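Local coordinates for protein DNA photolyase (Agrobacterium tumefaciens, PDB 4U63) that probably uses light, gathered by a methenyltetrahydrofolate antenna and passed to bound FAD, to split cyclobutane pyrimidine dimers in ultraviolet-damaged DNA, at residues A[70-73]-A[74-78]; A[249-252]-A[253-256]; A[332-335]-A[336-339]; A[433-436]-A[437-441]. All blocks are in the same frame, centred on the assembly; numbering follows the deposited sequence. Where two conformers were deposited one is given.

Interaction 1: residues A[70-73]-A[74-78]. With TRS (2-amino-2-hydroxymethyl-propane-1,3-diol), chain R.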
loop_
_atom_site.group_PDB
_atom_site.type_symbol
_atom_site.label_atom_id
_atom_site.label_comp_id
_atom_site.label_asym_id
_atom_site.label_seq_id
_atom_site.Cartn_x
_atom_site.Cartn_y
_atom_site.Cartn_z
ATOM N N GLN A 70 -3.089 -7.727 -5.091
ATOM C CA GLN A 70 -3.947 -6.559 -5.231
ATOM C C GLN A 70 -5.118 -6.792 -6.207
ATOM O O GLN A 70 -6.152 -6.128 -6.107
ATOM C CB GLN A 70 -3.117 -5.348 -5.632
ATOM C CG GLN A 70 -3.722 -4.047 -5.173
ATOM C CD GLN A 70 -2.686 -2.952 -5.091
ATOM O OE1 GLN A 70 -2.227 -2.458 -6.113
ATOM N NE2 GLN A 70 -2.302 -2.578 -3.874
ATOM N N GLU A 71 -4.950 -7.726 -7.146
ATOM C CA GLU A 71 -6.063 -8.147 -8.013
ATOM C C GLU A 71 -7.137 -8.875 -7.199
ATOM O O GLU A 71 -8.331 -8.655 -7.407
ATOM C CB GLU A 71 -5.567 -9.027 -9.158
ATOM C CG GLU A 71 -4.805 -8.253 -10.220
ATOM C CD GLU A 71 -4.262 -9.129 -11.322
ATOM O OE1 GLU A 71 -4.086 -10.343 -11.114
ATOM O OE2 GLU A 71 -3.997 -8.598 -12.410
ATOM N N TRP A 72 -6.710 -9.733 -6.271
ATOM C CA TRP A 72 -7.639 -10.345 -5.320
ATOM C C TRP A 72 -8.381 -9.255 -4.564
ATOM O O TRP A 72 -9.605 -9.308 -4.438
ATOM C CB TRP A 72 -6.901 -11.255 -4.339
ATOM C CG TRP A 72 -7.763 -11.880 -3.299
ATOM C CD1 TRP A 72 -8.362 -13.093 -3.371
ATOM C CD2 TRP A 72 -8.113 -11.331 -2.018
ATOM N NE1 TRP A 72 -9.069 -13.338 -2.225
ATOM C CE2 TRP A 72 -8.935 -12.276 -1.373
ATOM C CE3 TRP A 72 -7.813 -10.134 -1.356
ATOM C CZ2 TRP A 72 -9.465 -12.065 -0.097
ATOM C CZ3 TRP A 72 -8.343 -9.920 -0.081
ATOM C CH2 TRP A 72 -9.158 -10.884 0.533
ATOM N N TRP A 73 -7.631 -8.269 -4.074
ATOM C CA TRP A 73 -8.209 -7.142 -3.348
ATOM C C TRP A 73 -9.226 -6.388 -4.215
ATOM O O TRP A 73 -10.354 -6.101 -3.775
ATOM C CB TRP A 73 -7.118 -6.178 -2.855
ATOM C CG TRP A 73 -7.670 -5.205 -1.877
ATOM C CD1 TRP A 73 -8.341 -4.053 -2.161
ATOM C CD2 TRP A 73 -7.653 -5.319 -0.450
ATOM N NE1 TRP A 73 -8.730 -3.433 -1.001
ATOM C CE2 TRP A 73 -8.319 -4.186 0.066
ATOM C CE3 TRP A 73 -7.128 -6.265 0.447
ATOM C CZ2 TRP A 73 -8.478 -3.968 1.439
ATOM C CZ3 TRP A 73 -7.283 -6.039 1.812
ATOM C CH2 TRP A 73 -7.959 -4.903 2.290
ATOM N N LEU A 74 -8.827 -6.077 -5.443
ATOM C CA LEU A 74 -9.660 -5.283 -6.340
ATOM C C LEU A 74 -10.987 -5.951 -6.642
ATOM O O LEU A 74 -12.015 -5.289 -6.665
ATOM C CB LEU A 74 -8.932 -4.984 -7.650
ATOM C CG LEU A 74 -9.739 -4.204 -8.702
ATOM C CD1 LEU A 74 -10.041 -2.803 -8.207
ATOM C CD2 LEU A 74 -9.016 -4.137 -10.038
ATOM N N HIS A 75 -10.962 -7.258 -6.893
ATOM C CA HIS A 75 -12.197 -7.989 -7.149
ATOM C C HIS A 75 -13.213 -7.743 -6.032
ATOM O O HIS A 75 -14.354 -7.331 -6.268
ATOM C CB HIS A 75 -11.924 -9.481 -7.251
ATOM C CG HIS A 75 -13.155 -10.296 -7.450
ATOM N ND1 HIS A 75 -13.598 -10.685 -8.696
ATOM C CD2 HIS A 75 -14.054 -10.783 -6.561
ATOM C CE1 HIS A 75 -14.710 -11.382 -8.566
ATOM N NE2 HIS A 75 -15.009 -11.456 -7.280
ATOM N N HIS A 76 -12.785 -8.005 -4.809
ATOM C CA HIS A 76 -13.677 -7.873 -3.661
ATOM C C HIS A 76 -14.063 -6.426 -3.399
ATOM O O HIS A 76 -15.196 -6.154 -3.020
ATOM C CB HIS A 76 -13.042 -8.499 -2.440
ATOM C CG HIS A 76 -12.944 -9.979 -2.542
ATOM N ND1 HIS A 76 -14.055 -10.785 -2.617
ATOM C CD2 HIS A 76 -11.877 -10.803 -2.589
ATOM C CE1 HIS A 76 -13.679 -12.044 -2.706
ATOM N NE2 HIS A 76 -12.361 -12.085 -2.685
ATOM N N SER A 77 -13.130 -5.509 -3.623
ATOM C CA SER A 77 -13.406 -4.093 -3.485
ATOM C C SER A 77 -14.486 -3.628 -4.465
ATOM O O SER A 77 -15.393 -2.909 -4.082
ATOM C CB SER A 77 -12.138 -3.267 -3.686
ATOM O OG SER A 77 -12.382 -1.932 -3.294
ATOM N N LEU A 78 -14.371 -4.039 -5.727
ATOM C CA LEU A 78 -15.373 -3.695 -6.747
ATOM C C LEU A 78 -16.737 -4.324 -6.454
ATOM O O LEU A 78 -17.773 -3.681 -6.630
ATOM C CB LEU A 78 -14.883 -4.094 -8.138
ATOM C CG LEU A 78 -13.723 -3.254 -8.677
ATOM C CD1 LEU A 78 -13.190 -3.886 -9.954
ATOM C CD2 LEU A 78 -14.142 -1.815 -8.927
HETATM C C TRS R . -11.831 -15.956 -1.111
HETATM C C1 TRS R . -12.161 -15.006 0.042
HETATM C C2 TRS R . -12.464 -15.474 -2.407
HETATM C C3 TRS R . -12.254 -17.389 -0.785
HETATM N N TRS R . -10.355 -16.008 -1.255
HETATM O O1 TRS R . -13.566 -14.812 0.218
HETATM O O2 TRS R . -11.470 -15.201 -3.387
HETATM O O3 TRS R . -11.091 -18.149 -0.427
#

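Interaction 2: residues A[249-252]-A[253-256]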
loop_
_atom_site.group_PDB
_atom_site.type_symbol
_atom_site.label_atom_id
_atom_site.label_comp_id
_atom_site.label_asym_id
_atom_site.label_seq_id
_atom_site.Cartn_x
_atom_site.Cartn_y
_atom_site.Cartn_z
ATOM N N ARG A 249 4.056 -1.326 18.360
ATOM C CA ARG A 249 4.205 -1.423 16.911
ATOM C C ARG A 249 5.535 -2.003 16.429
ATOM O O ARG A 249 5.604 -2.453 15.298
ATOM C CB ARG A 249 3.964 -0.058 16.246
ATOM C CG ARG A 249 4.982 1.020 16.592
ATOM C CD ARG A 249 4.610 2.334 15.932
ATOM N NE ARG A 249 4.961 2.322 14.519
ATOM C CZ ARG A 249 6.198 2.516 14.048
ATOM N NH1 ARG A 249 7.228 2.749 14.878
ATOM N NH2 ARG A 249 6.412 2.480 12.739
ATOM N N ASP A 250 6.573 -1.993 17.273
ATOM C CA ASP A 250 7.905 -2.516 16.890
ATOM C C ASP A 250 8.011 -4.044 16.937
ATOM O O ASP A 250 8.973 -4.614 16.406
ATOM C CB ASP A 250 9.005 -1.930 17.795
ATOM C CG ASP A 250 9.247 -0.441 17.556
ATOM O OD1 ASP A 250 9.117 0.018 16.403
ATOM O OD2 ASP A 250 9.580 0.271 18.536
ATOM N N PHE A 251 7.032 -4.698 17.561
ATOM C CA PHE A 251 7.118 -6.114 17.884
ATOM C C PHE A 251 6.149 -6.928 17.020
ATOM O O PHE A 251 4.940 -6.905 17.264
ATOM C CB PHE A 251 6.833 -6.292 19.376
ATOM C CG PHE A 251 7.779 -5.516 20.252
ATOM C CD1 PHE A 251 9.050 -6.006 20.527
ATOM C CD2 PHE A 251 7.414 -4.284 20.782
ATOM C CE1 PHE A 251 9.934 -5.292 21.321
ATOM C CE2 PHE A 251 8.297 -3.569 21.577
ATOM C CZ PHE A 251 9.555 -4.074 21.846
ATOM N N PRO A 252 6.675 -7.657 16.008
ATOM C CA PRO A 252 5.794 -8.297 15.029
ATOM C C PRO A 252 4.857 -9.370 15.557
ATOM O O PRO A 252 3.852 -9.637 14.914
ATOM C CB PRO A 252 6.775 -8.904 14.004
ATOM C CG PRO A 252 8.046 -9.038 14.729
ATOM C CD PRO A 252 8.092 -7.875 15.667
ATOM N N ALA A 253 5.177 -9.976 16.692
ATOM C CA ALA A 253 4.281 -10.970 17.302
ATOM C C ALA A 253 3.001 -10.320 17.807
ATOM O O ALA A 253 1.973 -10.989 17.948
ATOM C CB ALA A 253 4.987 -11.694 18.438
ATOM N N LYS A 254 3.061 -9.021 18.087
ATOM C CA LYS A 254 1.916 -8.309 18.657
ATOM C C LYS A 254 1.018 -7.739 17.583
ATOM O O LYS A 254 1.506 -7.073 16.667
ATOM C CB LYS A 254 2.399 -7.193 19.564
ATOM C CG LYS A 254 3.235 -7.716 20.711
ATOM C CD LYS A 254 3.677 -6.622 21.659
ATOM C CE LYS A 254 4.461 -7.235 22.810
ATOM N NZ LYS A 254 5.201 -6.213 23.589
ATOM N N PRO A 255 -0.305 -7.987 17.677
ATOM C CA PRO A 255 -1.241 -7.380 16.734
ATOM C C PRO A 255 -1.540 -5.923 17.122
ATOM O O PRO A 255 -2.667 -5.580 17.435
ATOM C CB PRO A 255 -2.475 -8.281 16.850
ATOM C CG PRO A 255 -2.447 -8.761 18.255
ATOM C CD PRO A 255 -0.993 -8.886 18.630
ATOM N N ALA A 256 -0.521 -5.067 17.058
ATOM C CA ALA A 256 -0.614 -3.721 17.630
ATOM C C ALA A 256 -0.850 -2.588 16.630
ATOM O O ALA A 256 -0.983 -1.433 17.047
ATOM C CB ALA A 256 0.640 -3.444 18.443
#

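Interaction 3: residues A[332-335]-A[336-339]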
loop_
_atom_site.group_PDB
_atom_site.type_symbol
_atom_site.label_atom_id
_atom_site.label_comp_id
_atom_site.label_asym_id
_atom_site.label_seq_id
_atom_site.Cartn_x
_atom_site.Cartn_y
_atom_site.Cartn_z
ATOM N N LYS A 332 19.094 -18.064 -7.707
ATOM C CA LYS A 332 18.857 -19.104 -6.700
ATOM C C LYS A 332 18.641 -18.506 -5.290
ATOM O O LYS A 332 17.678 -18.872 -4.609
ATOM C CB LYS A 332 20.011 -20.112 -6.712
ATOM C CG LYS A 332 19.902 -21.265 -5.729
ATOM C CD LYS A 332 21.126 -22.171 -5.842
ATOM C CE LYS A 332 21.148 -23.235 -4.759
ATOM N NZ LYS A 332 20.103 -24.274 -4.971
ATOM N N SER A 333 19.516 -17.589 -4.866
ATOM C CA SER A 333 19.370 -16.939 -3.557
ATOM C C SER A 333 18.132 -16.046 -3.517
ATOM O O SER A 333 17.463 -15.953 -2.485
ATOM C CB SER A 333 20.619 -16.127 -3.199
ATOM O OG SER A 333 20.792 -15.028 -4.082
ATOM N N PHE A 334 17.830 -15.388 -4.636
ATOM C CA PHE A 334 16.637 -14.559 -4.720
ATOM C C PHE A 334 15.403 -15.413 -4.513
ATOM O O PHE A 334 14.517 -15.044 -3.768
ATOM C CB PHE A 334 16.522 -13.840 -6.061
ATOM C CG PHE A 334 15.256 -13.050 -6.199
ATOM C CD1 PHE A 334 15.028 -11.931 -5.399
ATOM C CD2 PHE A 334 14.281 -13.424 -7.116
ATOM C CE1 PHE A 334 13.854 -11.204 -5.520
ATOM C CE2 PHE A 334 13.108 -12.697 -7.241
ATOM C CZ PHE A 334 12.892 -11.589 -6.442
ATOM N N LYS A 335 15.357 -16.559 -5.186
ATOM C CA LYS A 335 14.238 -17.490 -5.017
ATOM C C LYS A 335 14.119 -17.976 -3.569
ATOM O O LYS A 335 13.008 -18.030 -3.024
ATOM C CB LYS A 335 14.347 -18.671 -5.993
ATOM C CG LYS A 335 13.938 -18.320 -7.414
ATOM C CD LYS A 335 14.002 -19.546 -8.311
ATOM C CE LYS A 335 13.917 -19.175 -9.780
ATOM N NZ LYS A 335 14.118 -20.372 -10.637
ATOM N N ALA A 336 15.250 -18.306 -2.938
ATOM C CA ALA A 336 15.228 -18.734 -1.535
ATOM C C ALA A 336 14.623 -17.641 -0.658
ATOM O O ALA A 336 13.832 -17.919 0.237
ATOM C CB ALA A 336 16.618 -19.095 -1.049
ATOM N N TRP A 337 14.990 -16.392 -0.938
ATOM C CA TRP A 337 14.422 -15.246 -0.234
ATOM C C TRP A 337 12.891 -15.169 -0.416
ATOM O O TRP A 337 12.141 -15.095 0.575
ATOM C CB TRP A 337 15.133 -13.956 -0.696
ATOM C CG TRP A 337 14.627 -12.680 -0.073
ATOM C CD1 TRP A 337 14.963 -12.176 1.150
ATOM C CD2 TRP A 337 13.717 -11.743 -0.656
ATOM N NE1 TRP A 337 14.302 -11.001 1.378
ATOM C CE2 TRP A 337 13.531 -10.704 0.282
ATOM C CE3 TRP A 337 13.032 -11.682 -1.878
ATOM C CZ2 TRP A 337 12.696 -9.609 0.034
ATOM C CZ3 TRP A 337 12.194 -10.601 -2.120
ATOM C CH2 TRP A 337 12.032 -9.577 -1.167
ATOM N N THR A 338 12.420 -15.229 -1.662
ATOM C CA THR A 338 10.970 -15.120 -1.937
ATOM C C THR A 338 10.163 -16.220 -1.243
ATOM O O THR A 338 9.026 -16.003 -0.869
ATOM C CB THR A 338 10.619 -15.144 -3.449
ATOM O OG1 THR A 338 10.990 -16.409 -4.037
ATOM C CG2 THR A 338 11.285 -13.979 -4.198
ATOM N N ARG A 339 10.774 -17.392 -1.087
ATOM C CA ARG A 339 10.127 -18.550 -0.463
ATOM C C ARG A 339 10.262 -18.624 1.058
ATOM O O ARG A 339 9.696 -19.532 1.686
ATOM C CB ARG A 339 10.722 -19.819 -1.049
ATOM C CG ARG A 339 10.441 -19.994 -2.526
ATOM C CD ARG A 339 11.392 -21.000 -3.131
ATOM N NE ARG A 339 11.094 -21.219 -4.543
ATOM C CZ ARG A 339 11.890 -21.854 -5.401
ATOM N NH1 ARG A 339 13.061 -22.357 -5.009
ATOM N NH2 ARG A 339 11.513 -21.984 -6.670
#

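Interaction 4: residues A[433-436]-A[437-441]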
loop_
_atom_site.group_PDB
_atom_site.type_symbol
_atom_site.label_atom_id
_atom_site.label_comp_id
_atom_site.label_asym_id
_atom_site.label_seq_id
_atom_site.Cartn_x
_atom_site.Cartn_y
_atom_site.Cartn_z
ATOM N N GLY A 433 10.229 -15.433 20.490
ATOM C CA GLY A 433 10.137 -16.195 19.252
ATOM C C GLY A 433 8.720 -16.471 18.766
ATOM O O GLY A 433 8.524 -17.302 17.877
ATOM N N ASP A 434 7.733 -15.771 19.326
ATOM C CA ASP A 434 6.318 -16.024 18.994
ATOM C C ASP A 434 5.966 -15.762 17.535
ATOM O O ASP A 434 5.201 -16.501 16.943
ATOM C CB ASP A 434 5.395 -15.210 19.906
ATOM C CG ASP A 434 5.459 -15.663 21.352
ATOM O OD1 ASP A 434 5.927 -16.793 21.613
ATOM O OD2 ASP A 434 5.043 -14.886 22.234
ATOM N N TYR A 435 6.513 -14.701 16.958
ATOM C CA TYR A 435 6.292 -14.425 15.530
ATOM C C TYR A 435 6.937 -15.515 14.664
ATOM O O TYR A 435 6.323 -16.007 13.726
ATOM C CB TYR A 435 6.838 -13.057 15.178
ATOM C CG TYR A 435 6.742 -12.642 13.726
ATOM C CD1 TYR A 435 5.541 -12.195 13.174
ATOM C CD2 TYR A 435 7.871 -12.659 12.908
ATOM C CE1 TYR A 435 5.468 -11.783 11.842
ATOM C CE2 TYR A 435 7.808 -12.260 11.585
ATOM C CZ TYR A 435 6.609 -11.821 11.054
ATOM O OH TYR A 435 6.557 -11.413 9.743
ATOM N N VAL A 436 8.170 -15.898 14.998
ATOM C CA VAL A 436 8.858 -16.971 14.267
ATOM C C VAL A 436 8.090 -18.293 14.338
ATOM O O VAL A 436 7.908 -18.947 13.323
ATOM C CB VAL A 436 10.306 -17.156 14.764
ATOM C CG1 VAL A 436 10.897 -18.484 14.304
ATOM C CG2 VAL A 436 11.170 -15.986 14.291
ATOM N N ARG A 437 7.650 -18.667 15.534
ATOM C CA ARG A 437 6.877 -19.904 15.727
ATOM C C ARG A 437 5.554 -19.911 14.962
ATOM O O ARG A 437 5.095 -20.975 14.524
ATOM C CB ARG A 437 6.609 -20.159 17.216
ATOM C CG ARG A 437 7.860 -20.518 17.989
ATOM C CD ARG A 437 7.565 -21.128 19.346
ATOM N NE ARG A 437 8.814 -21.190 20.111
ATOM C CZ ARG A 437 9.281 -20.204 20.875
ATOM N NH1 ARG A 437 10.440 -20.347 21.516
ATOM N NH2 ARG A 437 8.592 -19.073 21.013
ATOM N N ARG A 438 4.949 -18.734 14.807
ATOM C CA ARG A 438 3.692 -18.594 14.076
ATOM C C ARG A 438 3.860 -18.925 12.605
ATOM O O ARG A 438 3.047 -19.648 12.030
ATOM C CB ARG A 438 3.155 -17.174 14.230
ATOM C CG ARG A 438 1.836 -16.888 13.523
ATOM C CD ARG A 438 1.302 -15.536 13.961
ATOM N NE ARG A 438 1.013 -15.543 15.397
ATOM C CZ ARG A 438 1.151 -14.505 16.229
ATOM N NH1 ARG A 438 1.590 -13.314 15.805
ATOM N NH2 ARG A 438 0.850 -14.667 17.515
ATOM N N PHE A 439 4.920 -18.400 12.000
ATOM C CA PHE A 439 5.148 -18.566 10.555
ATOM C C PHE A 439 6.207 -19.582 10.148
ATOM O O PHE A 439 6.283 -19.932 8.975
ATOM C CB PHE A 439 5.428 -17.198 9.949
ATOM C CG PHE A 439 4.255 -16.267 10.055
ATOM C CD1 PHE A 439 3.139 -16.467 9.265
ATOM C CD2 PHE A 439 4.251 -15.219 10.964
ATOM C CE1 PHE A 439 2.046 -15.635 9.355
ATOM C CE2 PHE A 439 3.158 -14.374 11.065
ATOM C CZ PHE A 439 2.049 -14.581 10.263
ATOM N N VAL A 440 7.006 -20.053 11.103
ATOM C CA VAL A 440 7.962 -21.128 10.878
ATOM C C VAL A 440 7.667 -22.182 11.972
ATOM O O VAL A 440 8.480 -22.391 12.888
ATOM C CB VAL A 440 9.423 -20.618 10.930
ATOM C CG1 VAL A 440 10.370 -21.662 10.357
ATOM C CG2 VAL A 440 9.572 -19.298 10.170
ATOM N N PRO A 441 6.486 -22.845 11.883
ATOM C CA PRO A 441 6.039 -23.774 12.928
ATOM C C PRO A 441 6.924 -25.002 13.116
ATOM O O PRO A 441 6.892 -25.605 14.171
ATOM C CB PRO A 441 4.640 -24.189 12.453
ATOM C CG PRO A 441 4.698 -24.043 10.976
ATOM C CD PRO A 441 5.517 -22.802 10.769
#

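Interaction 1: residues A[70-73]-A[74-78]
Trp72 and His76, one turn apart on helix 68-87, meet as an i to i+4 aromatic pair. The helix is the crossover of a beta-alpha-beta unit, linking the parallel strands 53-59 and 93-96 of the five-stranded sheet in the photolyase domain. The aromatic contact is edge-to-face: the imidazole presents its CD2 edge to the indole, the ring planes stand 65° apart, and the five-membered ring of Trp72 and the ring of His76 have centroids separated by 4.7 Å. The nearest side-chain atoms are His76 CD2 and Trp72 CE2, at 3.5 Å. The first torsions account for this meeting, because chi1 of 178° sets the indole of Trp72 opposite its own backbone N, whereas His76, at -69°, turns its ring back along the helix. Phe219, a residue of the antenna folate pocket, makes a further edge-to-face contact with Trp72.

Among the backbone bonds, Leu74 N to Gln70 O and Ser77 N to Trp73 O are short, both 2.8 Å, while His76 N to Trp72 O is weak at 3.5 Å.

Polar side chains on this buried turn are satisfied from other parts of the fold. Trp73 NE1 and Ser77 OG both bond to Glu268 OE2, so one carboxylate oxygen ties together two successive turns. Gln70 reaches Leu66 N through OE1, and Val392 O and Ala394 O through NE2.

A Tris molecule, probably from the crystallisation liquor, sits beside the aromatic pair, its O2 weakly hydrogen-bonded to both Trp72 NE1 and His76 NE2, each 3.3 Å away.

Interaction 2: residues A[249-252]-A[253-256]
A type I beta turn from Phe251 to Lys254, with Pro252 and Ala253 at its two central positions, shapes this loop between helices 245-248 and 261-265. Its closing bond runs from Lys254 N to Phe251 O over 2.9 Å, with an N-H...O angle of 153°; the donor lies above the carbonyl plane and so misses the lone pairs.

The two residues at the ends of the turn also meet through their side chains, which run alongside one another in the same direction. Both have CG beside the backbone N (chi1 -60° in Lys254), and Lys254 is extended beyond that point, carrying its methylene chain past Phe251. Near the backbone the aliphatic parts touch, with Lys254 CD 3.9 Å from Phe251 CB. Farther out, Lys254 NZ stands 4.5 Å from the centroid of the Phe251 ring and 29° off its normal, an off-centre cation-pi contact at the protein surface.

Flanking the turn, Ala256 CB comes within 4.0 Å of Arg249 N, and Pro255 forms the centre of an inverse gamma turn. Within the fold, the apex of the beta turn rests on helix 434-439: Pro252 packs on Tyr435, and Ala253 on both Asp434 and Tyr435.

Interaction 3: residues A[332-335]-A[336-339]
With chi1 of 176°, Phe334 swings its ring along the helix toward Thr338, whose chi1 of 64° directs OG1 back at the preceding turn and CG2 over that ring. Both branches of the threonine are therefore engaged. CG2 makes a CH-pi contact, lying 3.9 Å from the centroid of the Phe334 ring and 20° off its normal, while OG1 donates a hydrogen bond of 2.8 Å to Lys335 O.

The same carbonyl, Lys335 O, also accepts from Arg339 N at 3.0 Å, so two donors grip it near the C-terminal end of helix 331-338. Trp337 meets Phe334 along a different line: Phe334 CE1 and Trp337 CE3 are 3.8 Å apart, but the near-parallel planes are slid so far that the rings barely overlap. Trp337 continues inward to Trp386 and helix 362-375, and its NE1 bonds to Val368 O. Lys382 adds a cation-pi contact to Phe334.

On the exposed side, Lys335 and Arg339 extend side by side, and Lys335 CB lies over one face of the guanidinium, 4.0 Å above its plane. Lys335 CD is 3.9 Å from Arg339 NH2, whereas the charged ends, Lys335 NZ and Arg339 NH2, remain 5.0 Å apart. This pairing is consequently one of aliphatic chain against flat cation, with probably some residual repulsion between the like charges.

Interaction 4: residues A[433-436]-A[437-441]
Arg437 N donates a nearly straight hydrogen bond of 2.8 Å to the O atom of Gly433, the N-cap residue of helix 434-439. At the other end, Val440 N reaches Val436 O at 2.6 Å where the chain leaves helical geometry.

A looser i to i+3 salt bridge spans the first turn, with Asp434 OD1 3.6 Å from Arg437 NH2. The oxygen lies at the edge of the guanidinium, near its plane. Arg437 NH2 is also bonded to Asp432 O and NH1 to Leu446 O, so the group is held by backbone carbonyls as well as by charge.

Farther out, Phe439 turns an edge toward the face of Tyr435 in an offset T-shaped pair, with planes at 63°. Tyr435 places CG anti to its backbone N (chi1 178°) and Phe439 beside it (-64°), which brings Phe439 CE2 within 3.6 Å of Tyr435 CE1. Tyr435 OH bonds to Gln353 OE1, and both rings pack on helix 345-357.

Asp430 receives Tyr435 N on OD1 and Val436 N on OD2. A short helix with a glycine N-cap, first-turn amides met by a carboxylate and an i to i+4 aromatic pair packed on helix 345-357 thus describes this element of the FAD-binding domain.

In the fold
Interactions 2 and 4 form one continuous patch: their centres are about 13 Å apart, Ala253 O probably accepts a hydrogen bond from Arg438 NH1 at 3.2 Å, and Pro252 O touches Tyr435 CD1 at 3.5 Å. Interaction 3 belongs, like interaction 4, to the FAD-binding domain, with nearest atoms about 8 Å apart. Interaction 1 belongs to the photolyase domain with the parallel sheet, its nearest atoms about 15 Å from those of interactions 3 and 4. Each contact has a side chain near a cofactor: those of Arg249, Gln70, Trp337 and Tyr435 come within about 5, 7, 8 and 10 Å of FAD, and Arg339 within about 8 Å of the antenna folate.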